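Local coordinates for protein AT-less polyketide synthase (PDB 4TKT) that probably catalyses the decarboxylative condensation that extends the growing polyketide chain, as a ketosynthase domain of the isomigrastatin assembly line, at residues Asn167-Ser170 and Tyr171-Ala175; Thr181-Met185 and Cys186-Leu190; Ala366-Ala369 and Gly370-Lys373. All coordinates share one frame; numbering follows the deposited sequence.

Contact 1 of 3, residues Asn167-Ser170 and Tyr171-Ala175; sequences NRVS and YFLDA
Val169 and Leu173, one helical turn apart, lie side by side and point the same way, with Val169 CG1 resting 3.6 Å from Leu173 CD1. The two torsions bring these branches together: CG1 of Val169 is anti to its own nitrogen (chi1 171°), whereas CG of Leu173 is anti to its carbonyl carbon (chi1 -67°), which sets Leu173 CG 3.3 Å from Val169 O. The same oxygen accepts Leu173 N at 2.8 Å, so one peptide group meets both the backbone and the side chain of the leucine. Shortening Leu173 to an alanine would probably strip Val169 CG1 of its neighbour and open a gap against Leu106.

Around this pair the i to i+4 helical bonds continue, Tyr171 N bonding to Asn167 O and Phe172 N to Arg168 O. Tyr171 and Phe172 meet the previous turn through CB, and their rings lead off elsewhere. The helix then ends in a Schellman motif. Asp174 adopts a positive phi of 52°, its nitrogen bonds to Tyr171 O, and Ala175 N reaches back to Ser170 O at 2.8 Å, in the carbonyl plane. This fold-back sets Ala175 CB 4.2 Å from Ser170 CB. Ser170 OG is bonded to Ala166 O and to Ser179 OG, the latter also a partner of Asn167 OD1.

Helix 163-173 packs Val169, Phe172 and Leu173 on helix 93-109, which also supplies Glu95 as the salt-bridge partner of Arg168, while the ring of Phe172 meets Phe81 edge-to-face. Val169, Ser170 and Ala175 rest on strand 129-136, and Arg113 and Arg117 of helix 113-121 lie by the C-terminal end.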
loop_
_atom_site.group_PDB
_atom_site.type_symbol
_atom_site.label_atom_id
_atom_site.label_comp_id
_atom_site.label_asym_id
_atom_site.label_seq_id
_atom_site.Cartn_x
_atom_site.Cartn_y
_atom_site.Cartn_z
ATOM N N ASN A 167 -15.473 -5.727 2.627
ATOM C CA ASN A 167 -16.803 -5.260 2.998
ATOM C C ASN A 167 -16.798 -4.205 4.101
ATOM O O ASN A 167 -17.612 -3.282 4.077
ATOM C CB ASN A 167 -17.674 -6.443 3.421
ATOM C CG ASN A 167 -18.238 -7.200 2.233
ATOM O OD1 ASN A 167 -17.990 -6.842 1.083
ATOM N ND2 ASN A 167 -18.998 -8.254 2.505
ATOM N N ARG A 168 -15.889 -4.331 5.062
ATOM C CA ARG A 168 -15.822 -3.365 6.155
ATOM C C ARG A 168 -15.300 -2.019 5.678
ATOM O O ARG A 168 -15.712 -0.978 6.189
ATOM C CB ARG A 168 -14.952 -3.885 7.298
ATOM C CG ARG A 168 -15.587 -5.035 8.041
ATOM C CD ARG A 168 -14.990 -5.220 9.416
ATOM N NE ARG A 168 -15.548 -6.401 10.068
ATOM C CZ ARG A 168 -16.747 -6.441 10.640
ATOM N NH1 ARG A 168 -17.520 -5.361 10.644
ATOM N NH2 ARG A 168 -17.174 -7.562 11.208
ATOM N N VAL A 169 -14.395 -2.041 4.705
ATOM C CA VAL A 169 -13.901 -0.804 4.116
ATOM C C VAL A 169 -15.033 -0.111 3.364
ATOM O O VAL A 169 -15.271 1.081 3.551
ATOM C CB VAL A 169 -12.713 -1.051 3.166
ATOM C CG1 VAL A 169 -12.373 0.206 2.400
ATOM C CG2 VAL A 169 -11.505 -1.530 3.948
ATOM N N SER A 170 -15.739 -0.867 2.529
ATOM C CA SER A 170 -16.877 -0.332 1.785
ATOM C C SER A 170 -17.914 0.267 2.724
ATOM O O SER A 170 -18.448 1.347 2.471
ATOM C CB SER A 170 -17.522 -1.422 0.929
ATOM O OG SER A 170 -16.601 -1.938 -0.015
ATOM N N TYR A 171 -18.192 -0.447 3.810
ATOM C CA TYR A 171 -19.137 0.018 4.814
ATOM C C TYR A 171 -18.659 1.329 5.435
ATOM O O TYR A 171 -19.423 2.289 5.557
ATOM C CB TYR A 171 -19.330 -1.046 5.896
ATOM C CG TYR A 171 -20.300 -0.647 6.984
ATOM C CD1 TYR A 171 -21.671 -0.672 6.761
ATOM C CD2 TYR A 171 -19.846 -0.246 8.232
ATOM C CE1 TYR A 171 -22.563 -0.307 7.750
ATOM C CE2 TYR A 171 -20.731 0.120 9.231
ATOM C CZ TYR A 171 -22.088 0.086 8.982
ATOM O OH TYR A 171 -22.977 0.448 9.967
ATOM N N PHE A 172 -17.386 1.367 5.809
ATOM C CA PHE A 172 -16.807 2.537 6.453
ATOM C C PHE A 172 -16.769 3.747 5.526
ATOM O O PHE A 172 -17.068 4.867 5.942
ATOM C CB PHE A 172 -15.396 2.222 6.950
ATOM C CG PHE A 172 -14.626 3.432 7.380
ATOM C CD1 PHE A 172 -14.965 4.107 8.542
ATOM C CD2 PHE A 172 -13.563 3.897 6.625
ATOM C CE1 PHE A 172 -14.259 5.227 8.942
ATOM C CE2 PHE A 172 -12.850 5.015 7.020
ATOM C CZ PHE A 172 -13.198 5.680 8.180
ATOM N N LEU A 173 -16.398 3.512 4.272
ATOM C CA LEU A 173 -16.275 4.578 3.285
ATOM C C LEU A 173 -17.621 5.025 2.736
ATOM O O LEU A 173 -17.689 5.987 1.971
ATOM C CB LEU A 173 -15.394 4.127 2.119
ATOM C CG LEU A 173 -13.914 3.862 2.377
ATOM C CD1 LEU A 173 -13.233 3.447 1.084
ATOM C CD2 LEU A 173 -13.262 5.100 2.956
ATOM N N ASP A 174 -18.680 4.318 3.125
ATOM C CA ASP A 174 -19.987 4.465 2.493
ATOM C C ASP A 174 -19.827 4.324 0.981
ATOM O O ASP A 174 -20.330 5.139 0.209
ATOM C CB ASP A 174 -20.631 5.807 2.855
ATOM C CG ASP A 174 -22.097 5.875 2.465
ATOM O OD1 ASP A 174 -22.705 4.807 2.234
ATOM O OD2 ASP A 174 -22.641 6.997 2.389
ATOM N N ALA A 175 -19.102 3.288 0.569
ATOM C CA ALA A 175 -18.855 3.029 -0.844
ATOM C C ALA A 175 -19.975 2.187 -1.445
ATOM O O ALA A 175 -20.481 1.267 -0.803
ATOM C CB ALA A 175 -17.517 2.339 -1.028
#

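Contact 2 of 3, residues Thr181-Met185 and Cys186-Leu190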
loop_
_atom_site.group_PDB
_atom_site.type_symbol
_atom_site.label_atom_id
_atom_site.label_comp_id
_atom_site.label_asym_id
_atom_site.label_seq_id
_atom_site.Cartn_x
_atom_site.Cartn_y
_atom_site.Cartn_z
ATOM N N THR A 181 -13.415 -9.456 -2.118
ATOM C CA THR A 181 -12.135 -10.020 -1.721
ATOM C C THR A 181 -11.831 -11.211 -2.615
ATOM O O THR A 181 -12.663 -12.104 -2.771
ATOM C CB THR A 181 -12.116 -10.462 -0.253
ATOM O OG1 THR A 181 -12.491 -9.363 0.583
ATOM C CG2 THR A 181 -10.721 -10.935 0.136
ATOM N N VAL A 182 -10.647 -11.217 -3.213
ATOM C CA VAL A 182 -10.253 -12.311 -4.086
ATOM C C VAL A 182 -9.083 -13.092 -3.514
ATOM O O VAL A 182 -8.177 -12.527 -2.898
ATOM C CB VAL A 182 -9.875 -11.813 -5.489
ATOM C CG1 VAL A 182 -11.098 -11.269 -6.188
ATOM C CG2 VAL A 182 -8.788 -10.756 -5.407
ATOM N N ASP A 183 -9.117 -14.402 -3.718
ATOM C CA ASP A 183 -8.017 -15.260 -3.321
ATOM C C ASP A 183 -7.465 -16.000 -4.533
ATOM O O ASP A 183 -8.140 -16.838 -5.126
ATOM C CB ASP A 183 -8.462 -16.252 -2.244
ATOM C CG ASP A 183 -7.318 -17.107 -1.730
ATOM O OD1 ASP A 183 -6.151 -16.786 -2.038
ATOM O OD2 ASP A 183 -7.578 -18.102 -1.019
ATOM N N THR A 184 -6.239 -15.658 -4.906
ATOM C CA THR A 184 -5.486 -16.417 -5.894
ATOM C C THR A 184 -4.102 -16.671 -5.319
ATOM O O THR A 184 -3.115 -16.751 -6.048
ATOM C CB THR A 184 -5.374 -15.685 -7.238
ATOM O OG1 THR A 184 -4.737 -14.418 -7.040
ATOM C CG2 THR A 184 -6.753 -15.464 -7.843
HETATM N N MSE A 185 -4.058 -16.781 -3.994
HETATM C CA MSE A 185 -2.823 -16.975 -3.240
HETATM C C MSE A 185 -1.827 -15.837 -3.467
HETATM O O MSE A 185 -2.171 -14.668 -3.303
HETATM C CB MSE A 185 -2.185 -18.320 -3.589
HETATM C CG MSE A 185 -3.160 -19.485 -3.528
HETATM SE SE MSE A 185 -2.282 -21.201 -3.243
HETATM C CE MSE A 185 -3.779 -22.395 -3.629
ATOM N N CYS A 186 -0.602 -16.184 -3.848
ATOM C CA CYS A 186 0.483 -15.213 -3.964
ATOM C C CYS A 186 0.172 -14.087 -4.951
ATOM O O CYS A 186 0.747 -13.003 -4.867
ATOM C CB CYS A 186 1.779 -15.917 -4.381
ATOM S SG CYS A 186 2.184 -17.406 -3.425
ATOM N N ALA A 187 -0.740 -14.346 -5.881
ATOM C CA ALA A 187 -1.072 -13.370 -6.913
ATOM C C ALA A 187 -2.312 -12.548 -6.565
ATOM O O ALA A 187 -2.822 -11.809 -7.407
ATOM C CB ALA A 187 -1.274 -14.072 -8.246
ATOM N N SER A 188 -2.786 -12.666 -5.326
ATOM C CA SER A 188 -4.065 -12.072 -4.935
ATOM C C SER A 188 -4.138 -10.562 -5.149
ATOM O O SER A 188 -5.076 -10.073 -5.778
ATOM C CB SER A 188 -4.371 -12.397 -3.477
ATOM O OG SER A 188 -4.607 -13.784 -3.318
ATOM N N ALA A 189 -3.152 -9.829 -4.637
ATOM C CA ALA A 189 -3.162 -8.370 -4.722
ATOM C C ALA A 189 -3.177 -7.891 -6.171
ATOM O O ALA A 189 -3.911 -6.967 -6.524
ATOM C CB ALA A 189 -1.967 -7.789 -3.989
ATOM N N LEU A 190 -2.367 -8.525 -7.009
ATOM C CA LEU A 190 -2.311 -8.167 -8.418
ATOM C C LEU A 190 -3.597 -8.555 -9.131
ATOM O O LEU A 190 -4.009 -7.900 -10.086
ATOM C CB LEU A 190 -1.109 -8.828 -9.091
ATOM C CG LEU A 190 -0.025 -7.834 -9.501
ATOM C CD1 LEU A 190 0.393 -6.996 -8.308
ATOM C CD2 LEU A 190 1.168 -8.541 -10.114
#
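Ser188 OG and Met185 O meet at 2.6 Å in the tight strand-to-helix turn that, in ketosynthases of the thiolase fold, places the active-site cysteine at the start of a helix; Cys186 is consistent with that residue. Met185, a selenomethionine in this crystal, sits at the bend with a positive phi of 59°. Its carbonyl oxygen takes two donors from one residue: the hydroxyl of Ser188, tilted modestly from the carbonyl plane, and Ser188 N at 2.9 Å, well above that plane. Ser188 OG gives its proton to Met185 O and accepts Thr184 N in turn, also at 2.9 Å, so it ties both sides of the bend together. Met185 N bonds to Asp183 OD1 from its anti side and well out of the carboxylate plane, which closes an Asx turn. The bond from Ala187 N to Thr184 O is weak, and Ala187 itself occupies the N-cap of helix 188-202. Thr184 OG1 finds its partner in Ser191 OG, one turn into that helix, and Cys186 O is held by Ser426 OG. The side chain of Cys186 touches His361. On the strand side, Val182 CG2 lies 3.8 Å from Ser188 O.

Contact 3 of 3, residues Ala366-Ala369 and Gly370-Lys373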
loop_
_atom_site.group_PDB
_atom_site.type_symbol
_atom_site.label_atom_id
_atom_site.label_comp_id
_atom_site.label_asym_id
_atom_site.label_seq_id
_atom_site.Cartn_x
_atom_site.Cartn_y
_atom_site.Cartn_z
ATOM N N ALA A 366 2.146 -9.739 -1.656
ATOM C CA ALA A 366 3.446 -9.617 -2.311
ATOM C C ALA A 366 3.401 -8.648 -3.483
ATOM O O ALA A 366 4.358 -7.917 -3.736
ATOM C CB ALA A 366 3.933 -10.981 -2.778
ATOM N N GLY A 367 2.282 -8.642 -4.196
ATOM C CA GLY A 367 2.145 -7.819 -5.378
ATOM C C GLY A 367 2.029 -6.335 -5.095
ATOM O O GLY A 367 2.516 -5.513 -5.870
ATOM N N ILE A 368 1.385 -5.982 -3.988
ATOM C CA ILE A 368 1.179 -4.572 -3.668
ATOM C C ILE A 368 2.467 -3.970 -3.094
ATOM O O ILE A 368 2.764 -2.797 -3.314
ATOM C CB ILE A 368 -0.019 -4.374 -2.697
ATOM C CG1 ILE A 368 -0.424 -2.903 -2.632
ATOM C CG2 ILE A 368 0.273 -4.936 -1.309
ATOM C CD1 ILE A 368 -0.954 -2.367 -3.934
ATOM N N ALA A 369 3.245 -4.783 -2.388
ATOM C CA ALA A 369 4.558 -4.358 -1.925
ATOM C C ALA A 369 5.499 -4.216 -3.114
ATOM O O ALA A 369 6.343 -3.321 -3.148
ATOM C CB ALA A 369 5.117 -5.345 -0.919
ATOM N N GLY A 370 5.340 -5.108 -4.086
ATOM C CA GLY A 370 6.122 -5.070 -5.305
ATOM C C GLY A 370 5.790 -3.847 -6.136
ATOM O O GLY A 370 6.676 -3.219 -6.713
ATOM N N LEU A 371 4.508 -3.508 -6.197
ATOM C CA LEU A 371 4.068 -2.316 -6.909
ATOM C C LEU A 371 4.647 -1.067 -6.260
ATOM O O LEU A 371 5.035 -0.124 -6.945
ATOM C CB LEU A 371 2.542 -2.235 -6.938
ATOM C CG LEU A 371 1.970 -0.985 -7.603
ATOM C CD1 LEU A 371 2.468 -0.872 -9.032
ATOM C CD2 LEU A 371 0.454 -1.000 -7.562
ATOM N N ALA A 372 4.706 -1.077 -4.932
ATOM C CA ALA A 372 5.266 0.038 -4.179
ATOM C C ALA A 372 6.727 0.270 -4.542
ATOM O O ALA A 372 7.131 1.396 -4.826
ATOM C CB ALA A 372 5.124 -0.210 -2.688
ATOM N N LYS A 373 7.514 -0.802 -4.537
ATOM C CA LYS A 373 8.928 -0.716 -4.878
ATOM C C LYS A 373 9.124 -0.161 -6.283
ATOM O O LYS A 373 10.011 0.659 -6.520
ATOM C CB LYS A 373 9.599 -2.086 -4.765
ATOM C CG LYS A 373 11.053 -2.088 -5.215
ATOM C CD LYS A 373 11.662 -3.475 -5.139
ATOM C CE LYS A 373 12.990 -3.531 -5.879
ATOM N NZ LYS A 373 13.542 -4.912 -5.947
#
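Leu371 leans back on the preceding turn from its first side-chain carbon, CB lying 3.4 Å from Gly367 O and 3.7 Å from Ile368 O. Its CG is anti to the backbone nitrogen (chi1 177°), which carries the branch point clear of those carbonyls. From there CD2 swings back toward the tip of Ile368 and comes 4.1 Å from CD1 of that residue. The two side chains run at a slant to each other and meet at these terminal methyls. Ile368 reaches this meeting by holding CG1 anti to its nitrogen and then bending CD1 round (chi2 65°); its CB bond leads away from Leu371, yet the terminal methyl makes the contact. Met14 of strand 9-17 touches both side chains, so the pair packs against the sheet, and Tyr18 also lies on Ile368.

These residues form the first two turns of helix 366-380, in the C-terminal half of the ketosynthase, and its burial is consistent with the central helical layer of the thiolase fold. Gly367 and Gly370, three residues apart, bring no side chain to this helix, so backbone atoms themselves form its surface there; Gly370 N bonds to Ala366 O at 3.0 Å. Ala372 N bonds to Ile368 O, and Ala372 CB sits 3.4 Å from Ala369 O while it also packs on Leu24 and Phe27 of helix 24-32.

Lys373 adds the next i to i+4 bond, its nitrogen bonding to Ala369 O at 3.1 Å. Its side chain meets this turn at CB alone, 3.8 Å from Ala369 O, and then runs fully extended, so that NZ, buried with the rest of the residue, pairs in a salt bridge with Glu319 OE1 at the end of strand 317-319.

Overall arrangement
The three contacts follow one another along the chain within the ketosynthase. Contact 1 closes helix 163-173, which is followed along the chain by strand 179-182, an outermost strand of the sheet within this chain, and so by contact 2; their centres lie about 20 Å apart and their nearest atoms about 5 Å. Contact 3 comes much later, in helix 366-380, yet its centre is only about 13 Å from that of contact 2. The two touch where Leu190 CD1 packs 3.5 Å from Gly367 CA, joining helices 188-202 and 366-380, consistent with the paired central helices of the thiolase fold. Contact 1 is more peripheral, its centre about 23 Å from that of contact 3.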